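Local structure of 450aa long hypothetical fmu protein (Pyrococcus horikoshii, 2YXL) at residues Gly14-Ile19 / Ser115-Ser120. The protein is a sinefungin-binding homologue of the bacterial Fmu/RsmB rRNA methyltransferases and probably transfers a methyl group from S-adenosylmethionine to carbon 5 of cytosine in RNA. Numbering follows the deposited sequence.
Sequences GIRAII and SDFISS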
# COMPACT_ATOMS: atom_id res chain seq x y z
N GLY A 14 0.80 -7.16 24.77
CA GLY A 14 0.07 -6.33 23.81
C GLY A 14 0.66 -4.94 23.70
O GLY A 14 0.74 -4.38 22.61
N ILE A 15 1.09 -4.39 24.84
CA ILE A 15 1.73 -3.07 24.89
C ILE A 15 3.06 -3.09 24.14
O ILE A 15 3.36 -2.18 23.38
CB ILE A 15 1.91 -2.57 26.35
CG1 ILE A 15 0.56 -2.20 26.98
CG2 ILE A 15 2.90 -1.40 26.42
CD1 ILE A 15 -0.16 -1.01 26.33
N ARG A 16 3.84 -4.15 24.36
CA ARG A 16 5.12 -4.30 23.67
C ARG A 16 4.91 -4.55 22.19
O ARG A 16 5.77 -4.22 21.37
CB ARG A 16 5.94 -5.44 24.30
CG ARG A 16 6.36 -5.19 25.75
CD ARG A 16 7.28 -6.29 26.26
NE ARG A 16 6.56 -7.55 26.45
CZ ARG A 16 6.14 -8.01 27.62
NH1 ARG A 16 6.37 -7.33 28.75
NH2 ARG A 16 5.48 -9.16 27.68
N ALA A 17 3.76 -5.12 21.85
CA ALA A 17 3.42 -5.48 20.47
C ALA A 17 3.21 -4.28 19.55
O ALA A 17 3.83 -4.22 18.48
CB ALA A 17 2.21 -6.42 20.43
N ILE A 18 2.35 -3.33 19.93
CA ILE A 18 2.09 -2.17 19.07
C ILE A 18 3.29 -1.24 19.00
O ILE A 18 3.54 -0.64 17.96
CB ILE A 18 0.86 -1.30 19.46
CG1 ILE A 18 0.22 -1.75 20.77
CG2 ILE A 18 -0.12 -1.17 18.29
CD1 ILE A 18 0.78 -1.04 21.96
N ILE A 19 4.02 -1.11 20.11
CA ILE A 19 5.24 -0.31 20.13
C ILE A 19 6.22 -0.84 19.09
O ILE A 19 6.73 -0.08 18.27
CB ILE A 19 5.89 -0.23 21.54
CG1 ILE A 19 4.97 0.52 22.51
CG2 ILE A 19 7.27 0.46 21.46
CD1 ILE A 19 5.39 0.44 23.97
N SER A 115 7.86 1.36 29.44
CA SER A 115 9.10 1.98 29.87
C SER A 115 10.23 0.97 29.91
O SER A 115 11.33 1.25 29.43
CB SER A 115 8.94 2.61 31.26
OG SER A 115 8.06 3.72 31.22
N ASP A 116 9.94 -0.20 30.46
CA ASP A 116 10.93 -1.27 30.59
C ASP A 116 11.32 -1.84 29.24
O ASP A 116 12.50 -2.11 28.99
CB ASP A 116 10.40 -2.38 31.50
CG ASP A 116 11.50 -3.31 31.98
OD1 ASP A 116 12.65 -2.84 32.19
OD2 ASP A 116 11.21 -4.51 32.17
N PHE A 117 10.33 -2.02 28.37
CA PHE A 117 10.54 -2.60 27.05
C PHE A 117 11.47 -1.75 26.17
O PHE A 117 12.40 -2.28 25.56
CB PHE A 117 9.21 -2.86 26.35
CG PHE A 117 9.34 -3.40 24.95
CD1 PHE A 117 8.84 -2.68 23.86
CD2 PHE A 117 9.97 -4.62 24.71
CE1 PHE A 117 8.96 -3.18 22.56
CE2 PHE A 117 10.09 -5.12 23.41
CZ PHE A 117 9.59 -4.40 22.34
N ILE A 118 11.22 -0.45 26.11
CA ILE A 118 12.05 0.43 25.28
C ILE A 118 13.44 0.64 25.86
O ILE A 118 14.40 0.86 25.12
CB ILE A 118 11.35 1.77 24.90
CG1 ILE A 118 11.13 2.67 26.12
CG2 ILE A 118 10.03 1.50 24.14
CD1 ILE A 118 10.48 4.01 25.79
N SER A 119 13.55 0.55 27.19
CA SER A 119 14.84 0.52 27.87
C SER A 119 15.69 -0.67 27.44
O SER A 119 16.88 -0.51 27.15
CB SER A 119 14.66 0.49 29.39
OG SER A 119 14.54 1.79 29.92
N SER A 120 15.09 -1.86 27.39
CA SER A 120 15.80 -3.08 27.00
C SER A 120 16.22 -3.07 25.53
O SER A 120 17.19 -3.72 25.15
CB SER A 120 14.95 -4.32 27.31
OG SER A 120 13.81 -4.36 26.48
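Phe117 reaches out from helix 104-121 and lays one face of its ring under the side chain of Arg16 on helix 12-24, a helix-helix packing in the all-helical N-terminal part of the chain, well away from the sinefungin pocket. The two short segments cross at -50°, with their axes 10.2 Å apart at closest approach.

The ring contact is a CH-pi interaction: Arg16 CB sits over the centre of the Phe117 ring, 3.9 Å from the centroid and almost on the ring normal. From there the aliphatic chain of Arg16 runs back over the ring toward its root, with CG against the ring's own CG and Arg16 CD 3.5 Å from Phe117 CD2. It is the methylenes that touch; the guanidinium plane is turned 59° from the ring. Phe117 gets there because its CG is anti to the backbone N (chi1 177°), which extends the ring across to helix 12-24. Outside the two segments, His42 meets the same ring with its plane nearly perpendicular, and Arg16 also touches this histidine.

The remaining contacts are apolar and centre on one methyl, Ile19 CG2. It comes in at the edge of the Phe117 ring, near its plane, 4.2 Å from Phe117 CE1. The same methyl meets Ile118 CG2, where the two isoleucine side chains cross at about a right angle. Val92 of helix 84-99 packs on Ile19, while Trp85 and Ala89 of that helix pack on Ile118, so helix 84-99 lies against both isoleucines. An alanine in place of Phe117 would probably leave the Arg16 methylenes without their aromatic surface and open a gap beside Ile19.

Within helix 104-121, Ser120 OG donates to Phe117 O at 2.7 Å, tilted out of the carbonyl plane.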